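Local coordinates for aldehyde dehydrogenase (Staphylococcus aureus, PDB 6K0Z), which catalyses the NAD-dependent oxidation of 4,4'-diaponeurosporen-4-al to 4,4'-diaponeurosporenoic acid, a step in the biosynthesis of the carotenoid staphyloxanthin, at residues A[255-260]-A[347-352]; A[309-314]-A[330-335]; A[221-226]-A[371-376]. The protein carries 1 engineered substitution. One frame throughout, in Å; residues are numbered along the deposited sequence.

Read from the N terminus, the first of these segments is on strand 223-226, one side of contact 3, and the next on strand 256-260, one side of contact 1. The short strand 312-314 and the chain leaving strand 324-330 follow and close contact 2. Strand 348-354 then returns to 256-260 and closes contact 1, and strand 372-376 finally reaches 223-226 and closes contact 3. The three loops are therefore nested without crossing, 2 inside 1 and 1 inside 3. All belong to one mixed sheet, in which 223-226 pairs directly with 256-260 and 348-354 with 324-330, so that together the contacts run from strand 372-376 across the sheet to strand 312-314.

Contact 1 (A[255-260]-A[347-352]); sequences DYILVH and PILPIL
Ile257 packs against both Leu349 and Ile351 on the tighter side of the contact between strands 256-260 and 348-354. Its side chain runs at roughly a right angle to Leu349, with Ile257 CD1 3.6 Å from Leu349 CD2. It runs alongside Ile351 in the same direction, and the same Ile257 CD1 stands 3.9 Å from Ile351 CG1. Farther along, Val259 CG1 sits between its own backbone N and carbonyl carbon (chi1 57°), a rotation that sets it 3.5 Å from Ile351 CG2. Helix 264-279 covers this aliphatic patch, Leu267 touching Ile257 and Val259, and Leu271 touching Leu349.

The strands are parallel neighbours in the central sheet of the catalytic domain of the aldehyde dehydrogenase fold, and their bonds follow the parallel pattern. Ile257, paired with Ile351, gives its N-H to Pro350 O at 3.1 Å and takes one from Leu352 N on its O at 2.9 Å; Val259 N then reaches Leu352 O at 2.9 Å in a nearly straight bond (174°). Pro350 has no N-H of its own, yet its carbonyl still serves the pairing.

On the opposite face the side chains of Leu258 and Leu352 meet more loosely, Leu258 CD2 coming no nearer than 4.1 Å to Leu352 CB, although both are buried. Tyr256 meets its partner strand through CB, 3.7 Å from Pro350 CG, while its ring lies against Lys221 and Pro223. Met340 touches Leu352. The loose end is at the partly exposed His260, which makes no contact with 347-352 and whose ring meets Tyr354 edge-to-face.

Contact 2 (A[309-314]-A[330-335]); sequences QMNIVF and LDHVTS
Asn311 is modelled with its carboxamide pressed against the backbone carbonyl of Asp331, OD1 facing Asp331 O although both atoms are acceptors. The neighbouring CG of Asn311 is also too close to that oxygen, so the exact placing of the amide is doubtful. As modelled, and with the same reservation, Asn311 OD1 lies at the edge of the His332 imidazole. His332 has positive phi and psi, and there the chain bends away from the strand direction.

Between these two segments the backbone gives one weak bond. Ile312 and Leu330 form an antiparallel non-hydrogen-bonded pair, and beside it Asp331 N bonds weakly to Asn311 O, 3.1 Å away, with an angle of 131° at the hydrogen. Farther along strand 312-314, Val313 and Phe314 both face Leu329 in a classic beta bulge, and both have backbone hydrogen bonds with it. This small antiparallel edge flanks the larger sheet of the domain, with strand 324-330 between 312-314 and 348-354.

Apolar side chains add to this. Ile312 CG1 meets Leu330 CD2 at 3.5 Å, on the same face of the pair, and Leu330 continues to Ile348 of the next strand. Val313 CG1 rests 3.4 Å from Asp331 CB, so the valine covers the aliphatic root of an acidic side chain. The carboxylate has its main partner in Lys264 of helix 264-279, a salt bridge through Asp331 OD1, an atom whose position is less certain. Polar chemistry across these segments is thus modest, a single weak hydrogen bond beside a few apolar contacts: the firmer backbone bonding runs through Leu329 at the bulge, and the charge of Asp331 is directed to Lys264.

Contact 3 (A[221-226]-A[371-376]); sequences KSPVIV and LSLYLF
Strands 223-226 and 372-376 run parallel, their axes 4.4 Å apart at the closest and only 10° from aligned, with Val224, Ile225 and Val226 paired to Tyr374, Leu375 and Phe376. The hydrogen bonds alternate between the strands. Tyr374 N binds Pro223 O at 3.0 Å, approaching from 32° off the carbonyl plane, whereas Ile225 N to Tyr374 O and Phe376 N to Ile225 O are both 2.7 Å.

Val224 packs against two aromatic residues on one face of the sheet. Its CG2, anti to the backbone N, touches the Phe376 ring at the edge, in plane, 3.6 Å from CD2, and also lies 3.8 Å from Tyr374 CB. Helix 232-244 lies over this side, where Ala235, Arg238 and Ile239 touch Phe376.

The other side is mainly aliphatic. Pro223 and Leu373 cross at about a right angle, Pro223 CG meeting Leu373 CD1, while Leu375 CD1 reaches toward strand 223-226, 3.7 Å from Ile225 CB. Val386 of helix 380-389 packs on Ile225, Leu373 and Leu375 together.

At the N-terminal end of the two segments the chemistry turns polar. Ser222 OG and Ser372 OG share a hydrogen bond of 2.7 Å in a buried setting. Ser372 OG also bonds to Val252 O, an oxygen that Tyr374 OH reaches as well, so two hydroxyls from strand 372-376 hold the backbone next to Ser251.

Ser251, on which Leu371 packs, occupies the predicted catalytic position, a cysteine in this family, and is probably the engineered substitution; Glu217 is also a predicted active-site residue. Helices on both faces of parallel strands mark the alpha/beta catalytic domain of aldehyde dehydrogenases, whose strands here begin beside the probable catalytic centre.

Contact 1 (A[255-260]-A[347-352])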
ATOM      1  N   ASP A 255      21.468  13.729   8.459  1.00 49.78           N
ATOM      2  CA  ASP A 255      21.088  15.020   9.008  1.00 49.97           C
ATOM      3  C   ASP A 255      21.873  15.386  10.260  1.00 51.60           C
ATOM      4  O   ASP A 255      22.095  16.575  10.512  1.00 52.84           O
ATOM      5  CB  ASP A 255      19.597  15.029   9.322  1.00 47.97           C
ATOM      6  CG  ASP A 255      19.085  16.404   9.617  1.00 48.57           C
ATOM      7  OD1 ASP A 255      19.239  16.878  10.766  1.00 50.18           O
ATOM      8  OD2 ASP A 255      18.543  17.015   8.677  1.00 48.34           O
ATOM      9  N   TYR A 256      22.288  14.403  11.058  1.00 50.89           N
ATOM     10  CA  TYR A 256      23.091  14.679  12.241  1.00 53.58           C
ATOM     11  C   TYR A 256      23.786  13.397  12.666  1.00 54.91           C
ATOM     12  O   TYR A 256      23.339  12.295  12.339  1.00 52.76           O
ATOM     13  CB  TYR A 256      22.244  15.240  13.386  1.00 53.11           C
ATOM     14  CG  TYR A 256      21.214  14.275  13.912  1.00 50.80           C
ATOM     15  CD1 TYR A 256      21.531  13.365  14.910  1.00 51.30           C
ATOM     16  CD2 TYR A 256      19.921  14.274  13.412  1.00 48.45           C
ATOM     17  CE1 TYR A 256      20.590  12.485  15.396  1.00 49.74           C
ATOM     18  CE2 TYR A 256      18.978  13.399  13.887  1.00 47.02           C
ATOM     19  CZ  TYR A 256      19.316  12.507  14.880  1.00 47.36           C
ATOM     20  OH  TYR A 256      18.372  11.631  15.359  1.00 45.92           O
ATOM     21  N   ILE A 257      24.880  13.554  13.413  1.00 56.19           N
ATOM     22  CA  ILE A 257      25.718  12.437  13.836  1.00 57.91           C
ATOM     23  C   ILE A 257      25.519  12.196  15.324  1.00 57.95           C
ATOM     24  O   ILE A 257      25.575  13.135  16.128  1.00 59.36           O
ATOM     25  CB  ILE A 257      27.206  12.688  13.536  1.00 60.85           C
ATOM     26  CG1 ILE A 257      27.435  12.876  12.038  1.00 61.19           C
ATOM     27  CG2 ILE A 257      28.055  11.537  14.072  1.00 62.38           C
ATOM     28  CD1 ILE A 257      28.897  12.972  11.660  1.00 64.31           C
ATOM     29  N   LEU A 258      25.294  10.939  15.688  1.00 58.29           N
ATOM     30  CA  LEU A 258      25.383  10.493  17.074  1.00 59.27           C
ATOM     31  C   LEU A 258      26.692   9.724  17.191  1.00 61.92           C
ATOM     32  O   LEU A 258      26.765   8.548  16.822  1.00 60.94           O
ATOM     33  CB  LEU A 258      24.189   9.631  17.470  1.00 56.85           C
ATOM     34  CG  LEU A 258      22.821  10.299  17.586  1.00 54.99           C
ATOM     35  CD1 LEU A 258      21.779   9.279  18.007  1.00 53.71           C
ATOM     36  CD2 LEU A 258      22.878  11.440  18.574  1.00 56.43           C
ATOM     37  N   VAL A 259      27.725  10.395  17.700  1.00 61.48           N
ATOM     38  CA  VAL A 259      29.075   9.845  17.771  1.00 64.69           C
ATOM     39  C   VAL A 259      29.406   9.548  19.228  1.00 66.47           C
ATOM     40  O   VAL A 259      29.142  10.369  20.116  1.00 65.46           O
ATOM     41  CB  VAL A 259      30.106  10.801  17.144  1.00 66.70           C
ATOM     42  CG1 VAL A 259      30.063  12.159  17.806  1.00 67.60           C
ATOM     43  CG2 VAL A 259      31.491  10.222  17.234  1.00 69.72           C
ATOM     44  N   HIS A 260      29.966   8.365  19.469  1.00 65.69           N
ATOM     45  CA  HIS A 260      30.341   7.974  20.816  1.00 67.55           C
ATOM     46  C   HIS A 260      31.338   8.972  21.393  1.00 70.76           C
ATOM     47  O   HIS A 260      32.133   9.578  20.669  1.00 72.17           O
ATOM     48  CB  HIS A 260      30.929   6.563  20.808  1.00 68.69           C
ATOM     49  CG  HIS A 260      31.271   6.042  22.167  1.00 70.64           C
ATOM     50  ND1 HIS A 260      32.426   6.398  22.830  1.00 73.99           N
ATOM     51  CD2 HIS A 260      30.610   5.195  22.991  1.00 70.44           C
ATOM     52  CE1 HIS A 260      32.461   5.792  24.003  1.00 75.52           C
ATOM     53  NE2 HIS A 260      31.371   5.056  24.126  1.00 73.11           N
ATOM     54  N   PRO A 347      24.013  21.912   3.877  1.00 60.00           N
ATOM     55  CA  PRO A 347      25.382  21.422   4.084  1.00 62.07           C
ATOM     56  C   PRO A 347      25.888  21.566   5.514  1.00 64.02           C
ATOM     57  O   PRO A 347      27.101  21.578   5.743  1.00 67.41           O
ATOM     58  CB  PRO A 347      26.193  22.291   3.118  1.00 64.52           C
ATOM     59  CG  PRO A 347      25.442  23.584   3.094  1.00 64.27           C
ATOM     60  CD  PRO A 347      23.988  23.251   3.262  1.00 61.02           C
ATOM     61  N   ILE A 348      24.990  21.665   6.485  1.00 63.93           N
ATOM     62  CA  ILE A 348      25.368  21.778   7.889  1.00 63.86           C
ATOM     63  C   ILE A 348      25.225  20.414   8.547  1.00 62.49           C
ATOM     64  O   ILE A 348      24.159  19.789   8.464  1.00 60.78           O
ATOM     65  CB  ILE A 348      24.506  22.818   8.615  1.00 63.06           C
ATOM     66  CG1 ILE A 348      24.514  24.136   7.845  1.00 64.28           C
ATOM     67  CG2 ILE A 348      25.014  22.997  10.021  1.00 64.86           C
ATOM     68  CD1 ILE A 348      23.205  24.887   7.918  1.00 62.87           C
ATOM     69  N   LEU A 349      26.281  19.955   9.218  1.00 62.48           N
ATOM     70  CA  LEU A 349      26.277  18.655   9.889  1.00 61.31           C
ATOM     71  C   LEU A 349      26.482  18.865  11.383  1.00 63.55           C
ATOM     72  O   LEU A 349      27.625  18.964  11.855  1.00 66.76           O
ATOM     73  CB  LEU A 349      27.344  17.727   9.312  1.00 62.59           C
ATOM     74  CG  LEU A 349      27.385  16.293   9.855  1.00 61.42           C
ATOM     75  CD1 LEU A 349      26.044  15.594   9.719  1.00 58.06           C
ATOM     76  CD2 LEU A 349      28.450  15.492   9.155  1.00 63.18           C
ATOM     77  N   PRO A 350      25.409  18.941  12.165  1.00 62.87           N
ATOM     78  CA  PRO A 350      25.574  18.985  13.620  1.00 64.32           C
ATOM     79  C   PRO A 350      26.008  17.626  14.137  1.00 64.24           C
ATOM     80  O   PRO A 350      25.536  16.585  13.676  1.00 61.98           O
ATOM     81  CB  PRO A 350      24.176  19.362  14.126  1.00 62.62           C
ATOM     82  CG  PRO A 350      23.267  18.836  13.097  1.00 59.96           C
ATOM     83  CD  PRO A 350      23.991  19.002  11.778  1.00 60.61           C
ATOM     84  N   ILE A 351      26.915  17.646  15.107  1.00 64.63           N
ATOM     85  CA  ILE A 351      27.468  16.431  15.685  1.00 64.85           C
ATOM     86  C   ILE A 351      27.203  16.434  17.184  1.00 65.27           C
ATOM     87  O   ILE A 351      27.534  17.400  17.881  1.00 67.67           O
ATOM     88  CB  ILE A 351      28.967  16.301  15.377  1.00 67.60           C
ATOM     89  CG1 ILE A 351      29.164  16.164  13.864  1.00 67.25           C
ATOM     90  CG2 ILE A 351      29.538  15.097  16.072  1.00 68.49           C
ATOM     91  CD1 ILE A 351      30.112  17.166  13.266  1.00 69.62           C
ATOM     92  N   LEU A 352      26.601  15.352  17.671  1.00 64.17           N
ATOM     93  CA  LEU A 352      26.213  15.195  19.063  1.00 63.62           C
ATOM     94  C   LEU A 352      26.924  13.980  19.645  1.00 64.71           C
ATOM     95  O   LEU A 352      27.251  13.030  18.928  1.00 64.23           O
ATOM     96  CB  LEU A 352      24.689  15.034  19.187  1.00 60.63           C
ATOM     97  CG  LEU A 352      23.768  16.203  18.807  1.00 59.37           C
ATOM     98  CD1 LEU A 352      23.684  16.431  17.304  1.00 58.21           C
ATOM     99  CD2 LEU A 352      22.379  15.983  19.377  1.00 57.43           C
TER

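Contact 2 (A[309-314]-A[330-335])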
ATOM      1  N   GLN A 309      26.483  29.870  15.634  1.00 76.43           N
ATOM      2  CA  GLN A 309      27.812  30.380  15.339  1.00 81.15           C
ATOM      3  C   GLN A 309      28.806  30.107  16.459  1.00 83.80           C
ATOM      4  O   GLN A 309      30.006  29.990  16.189  1.00 86.27           O
ATOM      5  CB  GLN A 309      27.717  31.880  15.031  1.00 84.07           C
ATOM      6  CG  GLN A 309      29.048  32.632  14.980  1.00 88.82           C
ATOM      7  CD  GLN A 309      28.892  34.021  14.425  1.00 91.91           C
ATOM      8  OE1 GLN A 309      27.775  34.560  14.340  1.00 90.86           O
ATOM      9  NE2 GLN A 309      30.008  34.640  14.052  1.00 95.95           N
ATOM     10  N   MET A 310      28.334  29.967  17.700  1.00 82.50           N
ATOM     11  CA  MET A 310      29.229  29.591  18.788  1.00 84.21           C
ATOM     12  C   MET A 310      29.892  28.242  18.543  1.00 83.13           C
ATOM     13  O   MET A 310      30.962  27.979  19.103  1.00 85.59           O
ATOM     14  CB  MET A 310      28.464  29.554  20.116  1.00 83.83           C
ATOM     15  N   ASN A 311      29.305  27.397  17.694  1.00 82.58           N
ATOM     16  CA  ASN A 311      29.651  25.985  17.680  1.00 82.22           C
ATOM     17  C   ASN A 311      30.164  25.477  16.340  1.00 80.81           C
ATOM     18  O   ASN A 311      30.335  24.260  16.179  1.00 78.30           O
ATOM     19  CB  ASN A 311      28.450  25.156  18.138  1.00 79.98           C
ATOM     20  CG  ASN A 311      28.488  24.884  19.627  1.00 81.68           C
ATOM     21  OD1 ASN A 311      29.515  24.459  20.153  1.00 83.35           O
ATOM     22  ND2 ASN A 311      27.371  25.104  20.311  1.00 80.87           N
ATOM     23  N   ILE A 312      30.444  26.356  15.382  1.00 80.40           N
ATOM     24  CA  ILE A 312      31.091  25.891  14.161  1.00 79.40           C
ATOM     25  C   ILE A 312      32.534  25.534  14.477  1.00 82.52           C
ATOM     26  O   ILE A 312      33.298  26.357  14.992  1.00 86.57           O
ATOM     27  CB  ILE A 312      31.011  26.932  13.042  1.00 79.62           C
ATOM     28  CG1 ILE A 312      29.566  27.128  12.602  1.00 76.38           C
ATOM     29  CG2 ILE A 312      31.825  26.471  11.856  1.00 80.25           C
ATOM     30  CD1 ILE A 312      29.062  28.506  12.792  1.00 77.53           C
ATOM     31  N   VAL A 313      32.921  24.355  14.059  1.00 81.14           N
ATOM     32  CA  VAL A 313      34.253  23.860  14.269  1.00 84.13           C
ATOM     33  C   VAL A 313      35.020  23.655  12.960  1.00 85.60           C
ATOM     34  O   VAL A 313      36.221  23.482  12.986  1.00 90.76           O
ATOM     35  CB  VAL A 313      34.210  22.581  15.107  1.00 83.12           C
ATOM     36  CG1 VAL A 313      32.889  21.867  14.912  1.00 79.29           C
ATOM     37  CG2 VAL A 313      35.344  21.653  14.759  1.00 86.43           C
ATOM     38  N   PHE A 314      34.335  23.693  11.820  1.00 84.46           N
ATOM     39  CA  PHE A 314      34.977  23.550  10.500  1.00 84.91           C
ATOM     40  C   PHE A 314      34.138  23.979   9.323  1.00 81.33           C
ATOM     41  O   PHE A 314      33.377  23.208   8.853  1.00 78.34           O
ATOM     42  CB  PHE A 314      35.377  22.122  10.207  1.00 85.08           C
ATOM     43  CG  PHE A 314      35.826  21.914   8.797  1.00 87.08           C
ATOM     44  CD1 PHE A 314      36.482  22.904   8.112  1.00 90.79           C
ATOM     45  CD2 PHE A 314      35.596  20.735   8.160  1.00 85.44           C
ATOM     46  CE1 PHE A 314      36.882  22.725   6.814  1.00 92.04           C
ATOM     47  CE2 PHE A 314      36.017  20.533   6.867  1.00 86.22           C
ATOM     48  CZ  PHE A 314      36.652  21.531   6.186  1.00 89.98           C
ATOM     49  N   LEU A 330      29.402  21.145  12.912  1.00 74.65           N
ATOM     50  CA  LEU A 330      29.093  21.704  14.216  1.00 75.03           C
ATOM     51  C   LEU A 330      29.566  20.759  15.307  1.00 76.69           C
ATOM     52  O   LEU A 330      29.910  19.600  15.068  1.00 76.06           O
ATOM     53  CB  LEU A 330      27.593  21.975  14.357  1.00 71.25           C
ATOM     54  CG  LEU A 330      27.026  22.874  13.259  1.00 71.04           C
ATOM     55  CD1 LEU A 330      25.645  23.387  13.642  1.00 69.13           C
ATOM     56  CD2 LEU A 330      27.973  24.033  12.936  1.00 74.02           C
ATOM     57  N   ASP A 331      29.592  21.282  16.524  1.00 76.23           N
ATOM     58  CA  ASP A 331      30.042  20.509  17.665  1.00 76.84           C
ATOM     59  C   ASP A 331      29.307  21.054  18.881  1.00 76.69           C
ATOM     60  O   ASP A 331      28.690  22.116  18.808  1.00 77.38           O
ATOM     61  CB  ASP A 331      31.567  20.588  17.780  1.00 80.36           C
ATOM     62  CG  ASP A 331      32.109  19.721  18.870  1.00 82.41           C
ATOM     63  OD1 ASP A 331      31.282  19.014  19.474  1.00 80.49           O
ATOM     64  OD2 ASP A 331      33.338  19.740  19.126  1.00 85.97           O
ATOM     65  N   HIS A 332      29.326  20.284  19.976  1.00 76.91           N
ATOM     66  CA  HIS A 332      28.638  20.648  21.222  1.00 76.56           C
ATOM     67  C   HIS A 332      27.173  20.982  20.968  1.00 72.23           C
ATOM     68  O   HIS A 332      26.638  21.961  21.497  1.00 73.09           O
ATOM     69  CB  HIS A 332      29.321  21.824  21.922  1.00 80.53           C
ATOM     70  CG  HIS A 332      30.826  21.689  22.030  1.00 83.80           C
ATOM     71  ND1 HIS A 332      31.448  20.556  22.535  1.00 85.44           N
ATOM     72  CD2 HIS A 332      31.819  22.549  21.690  1.00 86.33           C
ATOM     73  CE1 HIS A 332      32.753  20.732  22.502  1.00 88.13           C
ATOM     74  NE2 HIS A 332      33.000  21.927  21.993  1.00 89.22           N
ATOM     75  N   VAL A 333      26.518  20.175  20.159  1.00 70.95           N
ATOM     76  CA  VAL A 333      25.109  20.374  19.849  1.00 66.78           C
ATOM     77  C   VAL A 333      24.284  19.516  20.796  1.00 64.28           C
ATOM     78  O   VAL A 333      24.746  18.491  21.307  1.00 65.01           O
ATOM     79  CB  VAL A 333      24.833  20.038  18.370  1.00 64.35           C
ATOM     80  CG1 VAL A 333      23.550  20.697  17.910  1.00 62.00           C
ATOM     81  CG2 VAL A 333      25.995  20.478  17.514  1.00 66.42           C
ATOM     82  N   THR A 334      23.048  19.935  21.040  1.00 61.04           N
ATOM     83  CA  THR A 334      22.202  19.249  21.999  1.00 60.76           C
ATOM     84  C   THR A 334      20.794  19.119  21.443  1.00 58.19           C
ATOM     85  O   THR A 334      20.424  19.770  20.463  1.00 56.34           O
ATOM     86  CB  THR A 334      22.180  19.968  23.354  1.00 63.45           C
ATOM     87  OG1 THR A 334      22.029  21.376  23.145  1.00 64.68           O
ATOM     88  CG2 THR A 334      23.475  19.717  24.106  1.00 65.93           C
ATOM     89  N   SER A 335      20.010  18.267  22.110  1.00 60.50           N
ATOM     90  CA  SER A 335      18.672  17.916  21.648  1.00 58.68           C
ATOM     91  C   SER A 335      17.771  19.136  21.490  1.00 57.94           C
ATOM     92  O   SER A 335      16.878  19.140  20.633  1.00 57.30           O
ATOM     93  CB  SER A 335      18.050  16.918  22.630  1.00 59.09           C
ATOM     94  OG  SER A 335      16.656  16.750  22.417  1.00 57.92           O
TER

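Contact 3 (A[221-226]-A[371-376])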
ATOM      1  N   LYS A 221      14.723  13.449  10.086  1.00 40.98           N
ATOM      2  CA  LYS A 221      16.131  13.725  10.383  1.00 43.26           C
ATOM      3  C   LYS A 221      16.881  12.400  10.457  1.00 43.37           C
ATOM      4  O   LYS A 221      16.767  11.667  11.437  1.00 43.20           O
ATOM      5  CB  LYS A 221      16.271  14.532  11.674  1.00 44.84           C
ATOM      6  CG  LYS A 221      15.887  15.998  11.509  1.00 45.52           C
ATOM      7  CD  LYS A 221      15.937  16.755  12.830  1.00 46.80           C
ATOM      8  CE  LYS A 221      17.359  16.993  13.285  1.00 49.05           C
ATOM      9  NZ  LYS A 221      17.962  18.151  12.577  1.00 50.37           N
ATOM     10  N   SER A 222      17.644  12.094   9.436  1.00 42.62           N
ATOM     11  CA  SER A 222      18.263  10.793   9.316  1.00 42.44           C
ATOM     12  C   SER A 222      19.443  10.671  10.258  1.00 44.45           C
ATOM     13  O   SER A 222      20.408  11.456  10.150  1.00 46.21           O
ATOM     14  CB  SER A 222      18.675  10.560   7.904  1.00 42.62           C
ATOM     15  OG  SER A 222      17.520  10.284   7.131  1.00 40.96           O
ATOM     16  N   PRO A 223      19.420   9.740  11.209  1.00 44.61           N
ATOM     17  CA  PRO A 223      20.556   9.631  12.144  1.00 46.90           C
ATOM     18  C   PRO A 223      21.719   8.873  11.523  1.00 48.95           C
ATOM     19  O   PRO A 223      21.567   8.147  10.548  1.00 48.87           O
ATOM     20  CB  PRO A 223      19.995   8.834  13.343  1.00 46.30           C
ATOM     21  CG  PRO A 223      18.798   8.132  12.791  1.00 44.08           C
ATOM     22  CD  PRO A 223      18.287   8.878  11.606  1.00 42.82           C
ATOM     23  N   VAL A 224      22.896   9.102  12.073  1.00 50.12           N
ATOM     24  CA  VAL A 224      24.037   8.247  11.810  1.00 52.30           C
ATOM     25  C   VAL A 224      24.785   7.996  13.121  1.00 54.71           C
ATOM     26  O   VAL A 224      25.285   8.935  13.754  1.00 56.14           O
ATOM     27  CB  VAL A 224      24.975   8.800  10.710  1.00 54.31           C
ATOM     28  CG1 VAL A 224      25.329  10.246  10.967  1.00 55.97           C
ATOM     29  CG2 VAL A 224      26.216   7.932  10.560  1.00 56.66           C
ATOM     30  N   ILE A 225      24.834   6.730  13.529  1.00 56.43           N
ATOM     31  CA  ILE A 225      25.493   6.308  14.754  1.00 58.88           C
ATOM     32  C   ILE A 225      26.922   5.919  14.394  1.00 62.12           C
ATOM     33  O   ILE A 225      27.146   4.951  13.661  1.00 62.06           O
ATOM     34  CB  ILE A 225      24.740   5.144  15.404  1.00 57.41           C
ATOM     35  CG1 ILE A 225      23.272   5.521  15.626  1.00 54.50           C
ATOM     36  CG2 ILE A 225      25.402   4.741  16.709  1.00 59.15           C
ATOM     37  CD1 ILE A 225      22.351   4.337  15.778  1.00 53.08           C
ATOM     38  N   VAL A 226      27.886   6.688  14.889  1.00 61.10           N
ATOM     39  CA  VAL A 226      29.304   6.372  14.750  1.00 63.86           C
ATOM     40  C   VAL A 226      29.765   5.785  16.078  1.00 65.88           C
ATOM     41  O   VAL A 226      29.851   6.488  17.092  1.00 66.79           O
ATOM     42  CB  VAL A 226      30.125   7.603  14.352  1.00 65.38           C
ATOM     43  CG1 VAL A 226      31.560   7.201  14.071  1.00 68.67           C
ATOM     44  CG2 VAL A 226      29.500   8.267  13.126  1.00 63.38           C
ATOM     45  N   LEU A 371      13.430   8.628   7.440  1.00 36.47           N
ATOM     46  CA  LEU A 371      13.462   7.971   6.140  1.00 36.12           C
ATOM     47  C   LEU A 371      14.670   7.051   6.010  1.00 37.43           C
ATOM     48  O   LEU A 371      14.567   5.984   5.399  1.00 37.20           O
ATOM     49  CB  LEU A 371      13.460   9.007   5.015  1.00 36.11           C
ATOM     50  CG  LEU A 371      13.544   8.444   3.602  1.00 36.00           C
ATOM     51  CD1 LEU A 371      12.406   7.470   3.324  1.00 34.64           C
ATOM     52  CD2 LEU A 371      13.519   9.575   2.600  1.00 36.15           C
ATOM     53  N   SER A 372      15.813   7.433   6.583  1.00 37.78           N
ATOM     54  CA  SER A 372      16.991   6.577   6.570  1.00 39.33           C
ATOM     55  C   SER A 372      17.675   6.585   7.933  1.00 40.55           C
ATOM     56  O   SER A 372      17.478   7.485   8.751  1.00 40.77           O
ATOM     57  CB  SER A 372      17.989   6.986   5.481  1.00 40.64           C
ATOM     58  OG  SER A 372      18.521   8.272   5.720  1.00 41.56           O
ATOM     59  N   LEU A 373      18.487   5.554   8.157  1.00 42.31           N
ATOM     60  CA  LEU A 373      19.283   5.415   9.367  1.00 44.01           C
ATOM     61  C   LEU A 373      20.611   4.777   8.997  1.00 46.42           C
ATOM     62  O   LEU A 373      20.649   3.812   8.232  1.00 46.27           O
ATOM     63  CB  LEU A 373      18.567   4.567  10.419  1.00 43.34           C
ATOM     64  CG  LEU A 373      19.307   4.389  11.740  1.00 44.98           C
ATOM     65  CD1 LEU A 373      18.349   4.590  12.889  1.00 44.27           C
ATOM     66  CD2 LEU A 373      19.935   3.021  11.818  1.00 46.41           C
ATOM     67  N   TYR A 374      21.693   5.303   9.558  1.00 48.48           N
ATOM     68  CA  TYR A 374      23.036   4.873   9.202  1.00 51.01           C
ATOM     69  C   TYR A 374      23.823   4.547  10.463  1.00 53.60           C
ATOM     70  O   TYR A 374      23.797   5.313  11.430  1.00 53.97           O
ATOM     71  CB  TYR A 374      23.740   5.965   8.407  1.00 51.75           C
ATOM     72  CG  TYR A 374      23.003   6.399   7.167  1.00 50.29           C
ATOM     73  CD1 TYR A 374      22.589   5.471   6.218  1.00 49.57           C
ATOM     74  CD2 TYR A 374      22.714   7.741   6.943  1.00 49.72           C
ATOM     75  CE1 TYR A 374      21.923   5.869   5.074  1.00 47.91           C
ATOM     76  CE2 TYR A 374      22.045   8.145   5.801  1.00 48.41           C
ATOM     77  CZ  TYR A 374      21.653   7.203   4.875  1.00 47.32           C
ATOM     78  OH  TYR A 374      20.995   7.587   3.738  1.00 45.73           O
ATOM     79  N   LEU A 375      24.523   3.417  10.460  1.00 54.11           N
ATOM     80  CA  LEU A 375      25.351   3.017  11.587  1.00 56.67           C
ATOM     81  C   LEU A 375      26.739   2.669  11.082  1.00 60.23           C
ATOM     82  O   LEU A 375      26.885   1.839  10.178  1.00 61.59           O
ATOM     83  CB  LEU A 375      24.753   1.823  12.337  1.00 56.31           C
ATOM     84  CG  LEU A 375      25.727   1.052  13.240  1.00 59.10           C
ATOM     85  CD1 LEU A 375      26.245   1.911  14.384  1.00 60.41           C
ATOM     86  CD2 LEU A 375      25.059  -0.188  13.794  1.00 58.91           C
ATOM     87  N   PHE A 376      27.747   3.299  11.659  1.00 59.58           N
ATOM     88  CA  PHE A 376      29.136   2.974  11.360  1.00 62.79           C
ATOM     89  C   PHE A 376      29.711   2.255  12.575  1.00 64.52           C
ATOM     90  O   PHE A 376      30.014   2.881  13.595  1.00 64.69           O
ATOM     91  CB  PHE A 376      29.915   4.228  10.989  1.00 64.99           C
ATOM     92  CG  PHE A 376      29.672   4.675   9.578  1.00 64.82           C
ATOM     93  CD1 PHE A 376      30.367   4.095   8.528  1.00 66.37           C
ATOM     94  CD2 PHE A 376      28.725   5.643   9.297  1.00 61.78           C
ATOM     95  CE1 PHE A 376      30.141   4.494   7.226  1.00 65.82           C
ATOM     96  CE2 PHE A 376      28.491   6.037   7.992  1.00 60.84           C
ATOM     97  CZ  PHE A 376      29.201   5.467   6.958  1.00 63.13           C
TER